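Local coordinates for thioesterase superfamily protein (Shewanella loihica, PDB 2PRX), which probably acts as a thioester hydrolase and has a hotdog fold, at residues I120-V123 / V128-E131; E38-H43 / T71-A76; L65-G70 / F95-L100. One frame throughout, in Å; residues are numbered along the deposited sequence.

Contact 1: residues I120-V123 / V128-E131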
loop_
_atom_site.group_PDB
_atom_site.type_symbol
_atom_site.label_atom_id
_atom_site.label_comp_id
_atom_site.label_asym_id
_atom_site.label_seq_id
_atom_site.Cartn_x
_atom_site.Cartn_y
_atom_site.Cartn_z
ATOM N N ILE A 120 7.313 8.699 16.096
ATOM C CA ILE A 120 7.984 7.512 16.579
ATOM C C ILE A 120 7.350 6.976 17.855
ATOM O O ILE A 120 7.429 7.601 18.905
ATOM C CB ILE A 120 9.471 7.784 16.883
ATOM C CG1 ILE A 120 10.277 8.233 15.677
ATOM C CG2 ILE A 120 10.001 6.532 17.549
ATOM C CD1 ILE A 120 10.196 7.316 14.480
ATOM N N LYS A 121 6.709 5.804 17.778
ATOM C CA LYS A 121 6.034 5.323 18.983
ATOM C C LYS A 121 6.899 4.429 19.852
ATOM O O LYS A 121 6.560 4.248 21.031
ATOM C CB LYS A 121 4.758 4.592 18.567
ATOM C CG LYS A 121 4.036 5.218 17.380
ATOM C CD LYS A 121 3.679 6.676 17.616
ATOM C CE LYS A 121 2.544 6.773 18.643
ATOM N NZ LYS A 121 1.853 8.082 18.647
ATOM N N GLU A 122 7.987 3.876 19.326
ATOM C CA GLU A 122 8.922 3.065 20.103
ATOM C C GLU A 122 10.107 2.572 19.276
ATOM O O GLU A 122 10.026 2.234 18.093
ATOM C CB GLU A 122 8.215 1.858 20.734
ATOM C CG GLU A 122 9.029 0.567 20.577
ATOM C CD GLU A 122 8.146 -0.538 20.013
ATOM O OE1 GLU A 122 7.092 -0.695 20.663
ATOM O OE2 GLU A 122 8.522 -1.146 19.000
ATOM N N VAL A 123 11.282 2.502 19.904
ATOM C CA VAL A 123 12.521 2.254 19.181
ATOM C C VAL A 123 13.356 1.204 19.910
ATOM O O VAL A 123 13.424 1.304 21.150
ATOM C CB VAL A 123 13.373 3.536 19.067
ATOM C CG1 VAL A 123 14.597 3.361 18.185
ATOM C CG2 VAL A 123 12.552 4.694 18.542
ATOM N N VAL A 128 11.428 -0.520 15.105
ATOM C CA VAL A 128 10.724 0.732 15.332
ATOM C C VAL A 128 9.230 0.550 15.013
ATOM O O VAL A 128 8.902 -0.141 14.045
ATOM C CB VAL A 128 11.245 1.899 14.481
ATOM C CG1 VAL A 128 10.934 3.254 15.114
ATOM C CG2 VAL A 128 12.744 1.756 14.265
ATOM N N VAL A 129 8.409 1.162 15.846
ATOM C CA VAL A 129 6.970 1.302 15.619
ATOM C C VAL A 129 6.678 2.752 15.267
ATOM O O VAL A 129 7.104 3.714 15.924
ATOM C CB VAL A 129 6.140 0.819 16.814
ATOM C CG1 VAL A 129 4.683 1.226 16.663
ATOM C CG2 VAL A 129 6.212 -0.701 16.938
ATOM N N VAL A 130 5.961 2.965 14.166
ATOM C CA VAL A 130 5.850 4.334 13.685
ATOM C C VAL A 130 4.411 4.675 13.305
ATOM O O VAL A 130 3.762 3.818 12.707
ATOM C CB VAL A 130 6.709 4.638 12.444
ATOM C CG1 VAL A 130 6.802 6.153 12.301
ATOM C CG2 VAL A 130 8.087 4.004 12.470
ATOM N N GLU A 131 3.985 5.887 13.622
ATOM C CA GLU A 131 2.671 6.356 13.166
ATOM C C GLU A 131 2.844 7.481 12.155
ATOM O O GLU A 131 3.558 8.458 12.388
ATOM C CB GLU A 131 1.830 6.777 14.355
ATOM C CG GLU A 131 0.589 7.583 14.036
ATOM C CD GLU A 131 -0.198 7.961 15.274
ATOM O OE1 GLU A 131 -0.600 7.036 16.019
ATOM O OE2 GLU A 131 -0.423 9.161 15.530
#

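Contact 2: residues E38-H43 / T71-A76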
loop_
_atom_site.group_PDB
_atom_site.type_symbol
_atom_site.label_atom_id
_atom_site.label_comp_id
_atom_site.label_asym_id
_atom_site.label_seq_id
_atom_site.Cartn_x
_atom_site.Cartn_y
_atom_site.Cartn_z
ATOM N N GLU A 38 11.417 15.970 16.579
ATOM C CA GLU A 38 11.271 14.656 17.154
ATOM C C GLU A 38 10.431 13.760 16.233
ATOM O O GLU A 38 10.412 12.541 16.413
ATOM C CB GLU A 38 10.585 14.788 18.516
ATOM C CG GLU A 38 11.396 15.590 19.526
ATOM C CD GLU A 38 10.822 16.953 19.864
ATOM O OE1 GLU A 38 9.643 17.031 20.243
ATOM O OE2 GLU A 38 11.566 17.950 19.734
ATOM N N GLN A 39 9.774 14.405 15.285
ATOM C CA GLN A 39 8.977 13.820 14.224
ATOM C C GLN A 39 9.850 13.813 12.974
ATOM O O GLN A 39 10.908 14.440 12.827
ATOM C CB GLN A 39 7.700 14.604 13.939
ATOM C CG GLN A 39 6.740 14.725 15.094
ATOM C CD GLN A 39 5.577 15.659 14.826
ATOM O OE1 GLN A 39 5.329 16.050 13.687
ATOM N NE2 GLN A 39 4.850 16.006 15.880
ATOM N N THR A 40 9.401 13.061 11.993
ATOM C CA THR A 40 10.039 13.117 10.675
ATOM C C THR A 40 8.984 13.704 9.758
ATOM O O THR A 40 7.840 13.840 10.220
ATOM C CB THR A 40 10.527 11.756 10.183
ATOM O OG1 THR A 40 9.387 10.916 9.870
ATOM C CG2 THR A 40 11.314 11.017 11.255
ATOM N N ILE A 41 9.348 14.050 8.536
ATOM C CA ILE A 41 8.415 14.635 7.581
ATOM C C ILE A 41 8.910 14.483 6.149
ATOM O O ILE A 41 10.101 14.369 5.864
ATOM C CB ILE A 41 8.159 16.125 7.894
ATOM C CG1 ILE A 41 7.151 16.823 6.996
ATOM C CG2 ILE A 41 9.488 16.876 7.900
ATOM C CD1 ILE A 41 6.484 18.042 7.571
ATOM N N ALA A 42 7.939 14.440 5.230
ATOM C CA ALA A 42 8.154 14.404 3.803
ATOM C C ALA A 42 6.953 15.027 3.093
ATOM O O ALA A 42 5.870 15.184 3.665
ATOM C CB ALA A 42 8.455 12.994 3.312
ATOM N N HIS A 43 7.225 15.346 1.845
ATOM C CA HIS A 43 6.277 15.905 0.897
ATOM C C HIS A 43 6.383 15.222 -0.454
ATOM O O HIS A 43 7.463 14.769 -0.841
ATOM C CB HIS A 43 6.562 17.407 0.765
ATOM C CG HIS A 43 6.228 18.169 2.009
ATOM N ND1 HIS A 43 7.188 18.492 2.949
ATOM C CD2 HIS A 43 5.062 18.680 2.475
ATOM C CE1 HIS A 43 6.627 19.165 3.934
ATOM N NE2 HIS A 43 5.345 19.295 3.677
ATOM N N THR A 71 9.592 3.634 6.867
ATOM C CA THR A 71 10.838 2.886 6.913
ATOM C C THR A 71 11.979 3.893 7.027
ATOM O O THR A 71 12.893 3.680 7.812
ATOM C CB THR A 71 11.033 1.989 5.686
ATOM O OG1 THR A 71 10.119 0.886 5.743
ATOM C CG2 THR A 71 12.435 1.397 5.684
ATOM N N GLY A 72 11.865 4.956 6.226
ATOM C CA GLY A 72 12.861 6.026 6.318
ATOM C C GLY A 72 12.917 6.493 7.770
ATOM O O GLY A 72 13.972 6.515 8.411
ATOM N N SER A 73 11.748 6.851 8.291
ATOM C CA SER A 73 11.620 7.253 9.680
ATOM C C SER A 73 12.237 6.228 10.629
ATOM O O SER A 73 12.905 6.613 11.588
ATOM C CB SER A 73 10.155 7.436 10.087
ATOM O OG SER A 73 9.481 8.343 9.246
ATOM N N ALA A 74 11.997 4.944 10.362
ATOM C CA ALA A 74 12.526 3.884 11.211
ATOM C C ALA A 74 14.042 3.900 11.260
ATOM O O ALA A 74 14.651 3.923 12.335
ATOM C CB ALA A 74 12.000 2.534 10.691
ATOM N N SER A 75 14.692 3.892 10.103
ATOM C CA SER A 75 16.149 3.825 10.055
ATOM C C SER A 75 16.766 5.022 10.776
ATOM O O SER A 75 17.730 4.866 11.515
ATOM C CB SER A 75 16.652 3.772 8.615
ATOM O OG SER A 75 16.706 2.431 8.152
ATOM N N ALA A 76 16.198 6.203 10.526
ATOM C CA ALA A 76 16.784 7.358 11.237
ATOM C C ALA A 76 16.676 7.185 12.742
ATOM O O ALA A 76 17.662 7.322 13.473
ATOM C CB ALA A 76 16.127 8.650 10.764
#

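Contact 3: residues L65-G70 / F95-L100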
loop_
_atom_site.group_PDB
_atom_site.type_symbol
_atom_site.label_atom_id
_atom_site.label_comp_id
_atom_site.label_asym_id
_atom_site.label_seq_id
_atom_site.Cartn_x
_atom_site.Cartn_y
_atom_site.Cartn_z
ATOM N N LEU A 65 3.777 5.672 -0.232
ATOM C CA LEU A 65 4.537 6.778 0.410
ATOM C C LEU A 65 4.550 6.618 1.906
ATOM O O LEU A 65 5.501 7.003 2.632
ATOM C CB LEU A 65 3.947 8.118 -0.021
ATOM C CG LEU A 65 3.946 8.407 -1.534
ATOM C CD1 LEU A 65 3.055 9.587 -1.860
ATOM C CD2 LEU A 65 5.367 8.651 -2.020
ATOM N N ILE A 66 3.532 6.042 2.525
ATOM C CA ILE A 66 3.612 5.826 3.973
ATOM C C ILE A 66 4.689 4.805 4.327
ATOM O O ILE A 66 5.459 4.952 5.285
ATOM C CB ILE A 66 2.249 5.382 4.523
ATOM C CG1 ILE A 66 1.257 6.538 4.688
ATOM C CG2 ILE A 66 2.433 4.599 5.800
ATOM C CD1 ILE A 66 -0.181 6.064 4.635
ATOM N N ASP A 67 4.744 3.749 3.523
ATOM C CA ASP A 67 5.725 2.683 3.675
ATOM C C ASP A 67 7.151 3.203 3.612
ATOM O O ASP A 67 7.994 2.883 4.443
ATOM C CB ASP A 67 5.502 1.658 2.569
ATOM C CG ASP A 67 6.401 0.447 2.577
ATOM O OD1 ASP A 67 7.284 0.337 3.441
ATOM O OD2 ASP A 67 6.185 -0.416 1.689
ATOM N N CYS A 68 7.444 4.004 2.580
ATOM C CA CYS A 68 8.864 4.390 2.477
ATOM C C CYS A 68 9.129 5.505 3.473
ATOM O O CYS A 68 10.244 5.637 3.987
ATOM C CB CYS A 68 9.220 4.749 1.037
ATOM S SG CYS A 68 9.139 3.370 -0.144
ATOM N N HIS A 69 8.133 6.336 3.782
ATOM C CA HIS A 69 8.440 7.366 4.794
ATOM C C HIS A 69 8.628 6.710 6.153
ATOM O O HIS A 69 9.467 7.129 6.952
ATOM C CB HIS A 69 7.335 8.414 4.820
ATOM C CG HIS A 69 7.509 9.457 5.892
ATOM N ND1 HIS A 69 8.562 10.356 5.884
ATOM C CD2 HIS A 69 6.774 9.742 6.979
ATOM C CE1 HIS A 69 8.442 11.144 6.944
ATOM N NE2 HIS A 69 7.369 10.803 7.633
ATOM N N GLY A 70 7.841 5.672 6.421
ATOM C CA GLY A 70 7.803 4.978 7.698
ATOM C C GLY A 70 9.068 4.187 7.963
ATOM O O GLY A 70 9.576 4.049 9.079
ATOM N N PHE A 95 16.050 -0.963 7.243
ATOM C CA PHE A 95 14.828 -1.456 7.865
ATOM C C PHE A 95 13.842 -1.892 6.771
ATOM O O PHE A 95 13.888 -1.341 5.674
ATOM C CB PHE A 95 14.221 -0.372 8.747
ATOM C CG PHE A 95 14.602 -0.471 10.216
ATOM C CD1 PHE A 95 15.902 -0.268 10.645
ATOM C CD2 PHE A 95 13.634 -0.767 11.164
ATOM C CE1 PHE A 95 16.224 -0.384 11.981
ATOM C CE2 PHE A 95 13.946 -0.900 12.503
ATOM C CZ PHE A 95 15.252 -0.704 12.914
ATOM N N VAL A 96 12.991 -2.835 7.102
ATOM C CA VAL A 96 11.889 -3.328 6.293
ATOM C C VAL A 96 10.551 -3.304 7.019
ATOM O O VAL A 96 10.457 -3.386 8.244
ATOM C CB VAL A 96 12.129 -4.798 5.881
ATOM C CG1 VAL A 96 13.253 -4.883 4.866
ATOM C CG2 VAL A 96 12.426 -5.612 7.133
ATOM N N THR A 97 9.470 -3.223 6.226
ATOM C CA THR A 97 8.147 -3.197 6.840
ATOM C C THR A 97 7.751 -4.612 7.233
ATOM O O THR A 97 7.887 -5.510 6.407
ATOM C CB THR A 97 7.083 -2.618 5.890
ATOM O OG1 THR A 97 7.348 -1.239 5.605
ATOM C CG2 THR A 97 5.710 -2.692 6.545
ATOM N N ALA A 98 7.276 -4.839 8.446
ATOM C CA ALA A 98 6.798 -6.166 8.839
ATOM C C ALA A 98 5.280 -6.190 8.830
ATOM O O ALA A 98 4.584 -7.140 8.459
ATOM C CB ALA A 98 7.374 -6.553 10.198
ATOM N N ALA A 99 4.721 -5.065 9.247
ATOM C CA ALA A 99 3.288 -4.837 9.180
ATOM C C ALA A 99 3.042 -3.354 8.926
ATOM O O ALA A 99 3.715 -2.446 9.424
ATOM C CB ALA A 99 2.682 -5.390 10.447
ATOM N N LEU A 100 2.057 -3.081 8.087
ATOM C CA LEU A 100 1.608 -1.736 7.782
ATOM C C LEU A 100 0.073 -1.797 7.680
ATOM O O LEU A 100 -0.414 -2.494 6.783
ATOM C CB LEU A 100 2.167 -1.134 6.511
ATOM C CG LEU A 100 1.865 0.332 6.193
ATOM C CD1 LEU A 100 2.281 1.279 7.315
ATOM C CD2 LEU A 100 2.574 0.735 4.904
#

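Contact 1: residues I120-V123 / V128-E131
The carbonyl oxygen of Glu122 meets two groups from the opposing strand. Val129 N donates to Glu122 O at 3.0 Å, in the carbonyl plane, and the CA of Val128 adds a C-H...O contact, with Val128 CA 3.2 Å from Glu122 O. One residue back, Lys121 N binds Val129 O at 2.8 Å with an N-H...O angle of 151°, the donor tilted 28° from the carbonyl plane. Lys121 and Glu122 thus both face Val129: a classic beta bulge, across which the register shifts by one residue close to the turn of the hairpin formed by strands 114-122 and 127-135. Beyond it, Ile120 and Val130 form a non-hydrogen-bonded pair.

The bulge turns Lys121 across the partner strand. Its chain, bent at both chi2 and chi3, folds over Val129 O and the backbone of Glu131, so that Lys121 CD rests 3.8 Å from Glu131 CB. The ammonium then reaches the carboxylate in a long salt bridge, Lys121 NZ to Glu131 OE1 3.7 Å. Glu131 runs extended and also has Arg143 as a weak, distant ionic partner. On the face that carries Val129, the Glu122 carboxylate is modelled so close to Val129 CG2 that its exact place is doubtful.

The other face is apolar. Ile120 CD1 comes to 4.2 Å from both Val128 CG1 and Val130 CG1, touching one methyl of each valine, while Val123 CG2 lies beside Val128 CG1, the two side chains pointing the same way. Ile120 and Val128 carry this face onto Ala77 of helix 59-78, and Val128 also reaches Ala74. On its far edge strand 127-135 is hydrogen-bonded to strand 142-150, through Val128 with Ala148 and Val130 with Met146, and Val129 packs on His145 and Val147 of that strand.

Contact 2: residues E38-H43 / T71-A76
The helix-on-sheet packing of the hotdog fold brings Thr40 of strand 39-44 against Ser73 of helix 59-78, and segments 38-43 and 71-76 meet through this one pair of hydroxyls. Both residues direct their CB toward the other segment. Thr40 OG1 donates to Ser73 OG at 2.6 Å, a short bond. The hydroxyls approach at a bend on each side: the angle CB-OG1...OG at Thr40 is about 126°.

Torsions account for the meeting. Thr40 OG1 stands between its own backbone N and carbonyl carbon (chi1 70°), which sends the hydroxyl forward to the helix and sets the methyl to one side, with Thr40 CG2 3.9 Å from Ser73 CB. Ser73 OG is turned back along the helix (chi1 -55°), where it also bonds to His69 O one turn earlier. Ser73 OG therefore accepts from Thr40 and is tied to its own helix as well, which should fix the rotation of the serine. Both residues are buried, so this pairing satisfies polar groups inside the helix-sheet interface.

Neighbouring elements close round the pair. Trp35 of strand 34-36 packs on Thr40 and on Ala76, while the backbone of Thr40 is hydrogen-bonded to Gly118 of strand 114-122. Phe95 of strand 95-104 covers another side of the helix, against Thr71, Ala74 and Ser75.

Contact 3: residues L65-G70 / F95-L100
Leu100 projects from its strand across the central helix of the hotdog fold and straddles two successive residues, Ile66 and Asp67. With CG anti to its backbone N (chi1 -174°), both its methyls reach the helix. Leu100 CD1 comes closest to the branch methyl of Ile66, at an oblique angle and 3.7 Å from Ile66 CG2, while Leu100 CD2 lies 3.9 Å from Asp67 CB, against the stem of the acid, and also near the same Ile66 methyl.

Farther out, the carboxylate of Asp67 meets Thr97, which points its CB at the helix. The strand turns a corner at Ala98, where a classic beta bulge sets Ala98 and Ala99 both against Val147; Thr97 and Leu100 thereby reach the helix from either side of the corner. Beyond it, Ala99 and Leu100 pair antiparallel with a strand of the second subunit, continuing the sheet through the dimer, and Asp67 packs on Gly59 of that subunit, Thr97 on its Tyr104.

Asp67 swings away from its own N (chi1 -178°) to bring one oxygen to the threonine: Thr97 OG1 donates to Asp67 OD1 at 2.7 Å, although the modelled place of that hydroxyl is less certain.

All three contacts gather round helix 59-78 and one antiparallel sheet, their centres 10 to 11 Å apart. Contacts 2 and 3 take successive turns of the helix and alternate along the chain, 38-43, 65-70, 71-76, 95-100; contact 1, a hairpin, follows both. Touching atoms join them: Val128 CG2 of contact 1 lies 3.4 Å from Phe95 CE2 of contact 3, Val130 CG1 packs on Ser73 CB of contact 2, and His69 NE2 of contact 3 approaches Thr40 OG1 of contact 2 to 3.0 Å. Contacts 2 and 3 join the helix to strands 39-44 and 95-104, near opposite edges of the sheet within the chain, while the hairpin of contact 1 packs against it; contact 3 alone is touched by the second subunit.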